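Local coordinates for CDP-glucose 4,6-dehydratase (Salmonella enterica subsp. enterica serovar Typhi, PDB 1WVG), which catalyses the NAD+-dependent conversion of CDP-D-glucose to CDP-4-dehydro-6-deoxy-D-glucose with loss of water, a step in making the dideoxy sugar of lipopolysaccharide O-antigen, at residues 21-26 with 53-58. Numbering follows the deposited sequence.
With APR (adenosine-5-diphosphoribose), chain C.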
ATOM      1  N   LYS A  21     -26.953  17.577 -13.132  1.00 24.20           N
ATOM      2  CA  LYS A  21     -27.008  16.125 -13.258  1.00 25.40           C
ATOM      3  C   LYS A  21     -28.433  15.626 -13.062  1.00 17.27           C
ATOM      4  O   LYS A  21     -28.904  14.757 -13.811  1.00 21.76           O
ATOM      5  CB  LYS A  21     -26.097  15.406 -12.236  1.00 23.77           C
ATOM      6  CG  LYS A  21     -24.611  15.755 -12.286  1.00 48.96           C
ATOM      7  CD  LYS A  21     -23.655  14.571 -12.491  1.00 32.07           C
ATOM      8  CE  LYS A  21     -23.462  13.677 -11.278  1.00 36.22           C
ATOM      9  NZ  LYS A  21     -22.055  13.392 -10.941  1.00 31.98           N
ATOM     10  N   GLY A  22     -29.071  16.189 -12.013  1.00 16.60           N
ATOM     11  CA  GLY A  22     -30.427  15.819 -11.630  1.00 18.90           C
ATOM     12  C   GLY A  22     -31.442  15.961 -12.726  1.00 24.51           C
ATOM     13  O   GLY A  22     -32.280  15.073 -12.969  1.00 24.00           O
ATOM     14  N   SER A  23     -31.351  17.123 -13.378  1.00 20.77           N
ATOM     15  CA  SER A  23     -32.270  17.445 -14.448  1.00 18.43           C
ATOM     16  C   SER A  23     -32.123  16.502 -15.596  1.00 22.17           C
ATOM     17  O   SER A  23     -33.095  16.030 -16.180  1.00 27.60           O
ATOM     18  CB  SER A  23     -32.018  18.847 -14.953  1.00 27.36           C
ATOM     19  OG  SER A  23     -32.483  19.734 -13.975  1.00 32.81           O
ATOM     20  N   TRP A  24     -30.880  16.231 -15.937  1.00 21.99           N
ATOM     21  CA  TRP A  24     -30.654  15.321 -17.052  1.00 25.40           C
ATOM     22  C   TRP A  24     -31.125  13.920 -16.681  1.00 26.18           C
ATOM     23  O   TRP A  24     -31.739  13.185 -17.478  1.00 21.06           O
ATOM     24  CB  TRP A  24     -29.183  15.319 -17.468  1.00 23.50           C
ATOM     25  CG  TRP A  24     -28.736  16.435 -18.372  1.00 20.23           C
ATOM     26  CD1 TRP A  24     -27.993  17.509 -18.008  1.00 23.74           C
ATOM     27  CD2 TRP A  24     -28.927  16.545 -19.782  1.00 19.39           C
ATOM     28  NE1 TRP A  24     -27.712  18.311 -19.101  1.00 26.93           N
ATOM     29  CE2 TRP A  24     -28.259  17.729 -20.216  1.00 25.17           C
ATOM     30  CE3 TRP A  24     -29.626  15.793 -20.714  1.00 20.59           C
ATOM     31  CZ2 TRP A  24     -28.257  18.145 -21.565  1.00 25.14           C
ATOM     32  CZ3 TRP A  24     -29.610  16.195 -22.045  1.00 26.03           C
ATOM     33  CH2 TRP A  24     -28.932  17.346 -22.479  1.00 22.71           C
ATOM     34  N   LEU A  25     -30.846  13.579 -15.435  1.00 19.46           N
ATOM     35  CA  LEU A  25     -31.279  12.267 -14.988  1.00 28.15           C
ATOM     36  C   LEU A  25     -32.795  12.171 -14.945  1.00 29.51           C
ATOM     37  O   LEU A  25     -33.416  11.226 -15.454  1.00 27.85           O
ATOM     38  CB  LEU A  25     -30.701  11.897 -13.591  1.00 27.63           C
ATOM     39  CG  LEU A  25     -31.090  10.479 -13.158  1.00 27.65           C
ATOM     40  CD1 LEU A  25     -30.606   9.450 -14.174  1.00 18.22           C
ATOM     41  CD2 LEU A  25     -30.542  10.169 -11.772  1.00 25.07           C
ATOM     42  N   SER A  26     -33.399  13.153 -14.297  1.00 17.60           N
ATOM     43  CA  SER A  26     -34.861  13.096 -14.207  1.00 23.13           C
ATOM     44  C   SER A  26     -35.545  13.033 -15.575  1.00 22.93           C
ATOM     45  O   SER A  26     -36.495  12.282 -15.849  1.00 25.07           O
ATOM     46  CB  SER A  26     -35.370  14.254 -13.373  1.00 35.80           C
ATOM     47  OG  SER A  26     -34.704  14.253 -12.129  1.00 25.44           O
ATOM     48  N   VAL A  53     -36.287  23.160 -19.146  1.00 31.83           N
ATOM     49  CA  VAL A  53     -37.042  22.110 -19.814  1.00 33.12           C
ATOM     50  C   VAL A  53     -38.389  21.821 -19.176  1.00 32.13           C
ATOM     51  O   VAL A  53     -39.008  20.812 -19.543  1.00 38.43           O
ATOM     52  CB  VAL A  53     -36.272  20.806 -19.994  1.00 33.17           C
ATOM     53  CG1 VAL A  53     -35.084  20.984 -20.931  1.00 29.63           C
ATOM     54  CG2 VAL A  53     -35.810  20.346 -18.605  1.00 29.35           C
ATOM     55  N   ARG A  54     -38.800  22.696 -18.240  1.00 38.78           N
ATOM     56  CA  ARG A  54     -40.084  22.601 -17.519  1.00 48.67           C
ATOM     57  C   ARG A  54     -40.268  21.242 -16.868  1.00 45.68           C
ATOM     58  O   ARG A  54     -41.362  20.675 -16.938  1.00 29.31           O
ATOM     59  CB  ARG A  54     -41.337  22.937 -18.386  1.00 71.38           C
ATOM     60  CG  ARG A  54     -41.547  24.404 -18.830  1.00100.00           C
ATOM     61  CD  ARG A  54     -42.984  24.902 -19.111  1.00100.00           C
ATOM     62  NE  ARG A  54     -43.281  26.252 -18.563  1.00100.00           N
ATOM     63  CZ  ARG A  54     -44.369  27.063 -18.740  1.00100.00           C
ATOM     64  NH1 ARG A  54     -45.461  26.687 -19.445  1.00100.00           N
ATOM     65  NH2 ARG A  54     -44.412  28.245 -18.095  1.00100.00           N
ATOM     66  N   LEU A  55     -39.198  20.710 -16.246  1.00 41.03           N
ATOM     67  CA  LEU A  55     -39.270  19.389 -15.622  1.00 32.53           C
ATOM     68  C   LEU A  55     -40.283  19.345 -14.508  1.00 25.64           C
ATOM     69  O   LEU A  55     -40.919  18.346 -14.211  1.00 31.67           O
ATOM     70  CB  LEU A  55     -37.912  19.047 -15.011  1.00 27.06           C
ATOM     71  CG  LEU A  55     -37.181  18.031 -15.863  1.00 26.11           C
ATOM     72  CD1 LEU A  55     -35.842  17.736 -15.209  1.00 31.49           C
ATOM     73  CD2 LEU A  55     -37.976  16.749 -15.990  1.00 19.18           C
ATOM     74  N   ASN A  56     -40.411  20.474 -13.861  1.00 25.37           N
ATOM     75  CA  ASN A  56     -41.333  20.566 -12.765  1.00 28.60           C
ATOM     76  C   ASN A  56     -42.704  20.132 -13.204  1.00 31.72           C
ATOM     77  O   ASN A  56     -43.527  19.696 -12.421  1.00 31.94           O
ATOM     78  CB  ASN A  56     -41.450  22.014 -12.295  1.00 32.45           C
ATOM     79  CG  ASN A  56     -42.637  22.158 -11.382  1.00 56.27           C
ATOM     80  OD1 ASN A  56     -42.750  21.418 -10.408  1.00 41.64           O
ATOM     81  ND2 ASN A  56     -43.542  23.080 -11.690  1.00 67.06           N
ATOM     82  N   ASP A  57     -42.980  20.254 -14.474  1.00 24.83           N
ATOM     83  CA  ASP A  57     -44.302  19.844 -14.905  1.00 42.33           C
ATOM     84  C   ASP A  57     -44.384  18.408 -15.357  1.00 41.14           C
ATOM     85  O   ASP A  57     -45.460  17.943 -15.730  1.00 32.22           O
ATOM     86  CB  ASP A  57     -44.813  20.717 -16.066  1.00 55.24           C
ATOM     87  CG  ASP A  57     -45.155  22.103 -15.603  1.00 66.21           C
ATOM     88  OD1 ASP A  57     -45.620  22.363 -14.482  1.00 53.43           O
ATOM     89  OD2 ASP A  57     -44.916  22.974 -16.545  1.00 65.14           O
ATOM     90  N   LEU A  58     -43.247  17.731 -15.366  1.00 34.94           N
ATOM     91  CA  LEU A  58     -43.208  16.355 -15.813  1.00 28.42           C
ATOM     92  C   LEU A  58     -42.877  15.421 -14.681  1.00 28.15           C
ATOM     93  O   LEU A  58     -42.706  14.215 -14.883  1.00 24.60           O
ATOM     94  CB  LEU A  58     -42.200  16.192 -16.949  1.00 31.90           C
ATOM     95  CG  LEU A  58     -42.230  17.399 -17.862  1.00 42.04           C
ATOM     96  CD1 LEU A  58     -40.921  17.499 -18.647  1.00 45.03           C
ATOM     97  CD2 LEU A  58     -43.420  17.240 -18.797  1.00 51.90           C
TER
HETATM   98  N1  APR C 400     -30.882  20.106   0.325  1.00 23.39           N
HETATM   99  C2  APR C 400     -31.400  19.613  -0.825  1.00 18.70           C
HETATM  100  N3  APR C 400     -30.925  19.695  -2.031  1.00 16.60           N
HETATM  101  C4  APR C 400     -29.742  20.344  -2.059  1.00 16.67           C
HETATM  102  C5  APR C 400     -29.069  20.878  -1.006  1.00 16.61           C
HETATM  103  C6  APR C 400     -29.692  20.765   0.274  1.00 22.54           C
HETATM  104  N6  APR C 400     -29.199  21.182   1.452  1.00 20.22           N
HETATM  105  N7  APR C 400     -27.873  21.447  -1.426  1.00 16.14           N
HETATM  106  C8  APR C 400     -27.860  21.256  -2.736  1.00 11.23           C
HETATM  107  N9  APR C 400     -28.967  20.593  -3.167  1.00 26.91           N
HETATM  108  C1' APR C 400     -29.341  20.207  -4.516  1.00 22.70           C
HETATM  109  C2' APR C 400     -29.531  21.413  -5.393  1.00 25.25           C
HETATM  110  O2' APR C 400     -30.783  22.048  -5.094  1.00 27.03           O
HETATM  111  C3' APR C 400     -29.512  20.722  -6.758  1.00 16.08           C
HETATM  112  O3' APR C 400     -30.707  20.031  -7.151  1.00 21.69           O
HETATM  113  O4' APR C 400     -28.269  19.543  -5.107  1.00 22.99           O
HETATM  114  C4' APR C 400     -28.345  19.725  -6.523  1.00 13.81           C
HETATM  115  C5' APR C 400     -26.989  20.237  -6.909  1.00 16.41           C
HETATM  116  O5' APR C 400     -26.964  20.341  -8.354  1.00 24.68           O
HETATM  117  PA  APR C 400     -25.816  21.192  -9.134  1.00 26.37           P
HETATM  118  O1A APR C 400     -25.276  22.351  -8.308  1.00 22.94           O
HETATM  119  O2A APR C 400     -26.286  21.396 -10.593  1.00 25.08           O
HETATM  120  O3A APR C 400     -24.641  20.143  -9.164  1.00 23.39           O
HETATM  121  PB  APR C 400     -24.506  18.840 -10.128  1.00 22.84           P
HETATM  122  O1B APR C 400     -23.396  19.155 -11.101  1.00 28.18           O
HETATM  123  O2B APR C 400     -25.852  18.369 -10.648  1.00 28.55           O
HETATM  124  O5D APR C 400     -24.101  17.754  -9.036  1.00 39.81           O
HETATM  125  C5D APR C 400     -25.006  16.662  -8.805  1.00 35.08           C
HETATM  126  O4D APR C 400     -23.219  14.956  -8.588  1.00 28.91           O
HETATM  127  O1D APR C 400     -20.988  15.542  -8.984  1.00 34.29           O
HETATM  128  C1D APR C 400     -21.997  15.251  -7.974  1.00 40.39           C
HETATM  129  O2D APR C 400     -21.448  16.573  -5.985  1.00 30.88           O
HETATM  130  C2D APR C 400     -22.256  16.506  -7.176  1.00 39.79           C
HETATM  131  O3D APR C 400     -23.619  15.390  -5.570  1.00 34.05           O
HETATM  132  C3D APR C 400     -23.674  16.283  -6.680  1.00 80.62           C
HETATM  133  C4D APR C 400     -24.304  15.668  -7.908  1.00 45.62           C
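One methyl group, CD1 of L55, makes all the close contacts with the helix that carries S23 and S26. It settles against the backbone of S23, 3.4 Å from O and 3.7 Å from CA, and meets CB of S26 one turn further on at 4.0 Å. The leucine chain is extended at its second torsion (chi2 180°), which carries CD1 away from its own backbone and onto the helix. Both serine hydroxyls have backbone acceptors, and OG of S23 still brushes CD1. OG of S26 turns back to O of G22 at 2.7 Å, lying 40° above the carbonyl plane, and the same oxygen also takes the backbone N of S26. OG of S23 finds its main acceptor at O of G19, just before the helix begins. With both hydroxyls bonded to backbone oxygens, CD1 meets a mixed surface, the backbone O of S23 together with CA and the CB atoms of S23 and S26.

L55 is placed by the end of helix 49-52, where R54, with positive phi, is the C-prime residue of a Schellman motif; N of L55 returns to O of F50. S23 also packs on L49 and F50.

Helix 20-31 follows the first strand of the Rossmann fold, and its N-terminal turn faces the bound ADP-ribose, which probably marks part of the NAD+ site. There N of K21 gives a 2.8 Å hydrogen bond to phosphate oxygen O2B, while NZ reaches the ribose oxygen O1D weakly and also pairs with Y242. The helix thus has a polar end for the ligand and, at S23 and S26, a close-fitting seat of backbone and serine CB atoms for the connection leading into strand 60-63: the leucine contact is van der Waals packing, whereas a directional backbone N-H bond holds a phosphate oxygen.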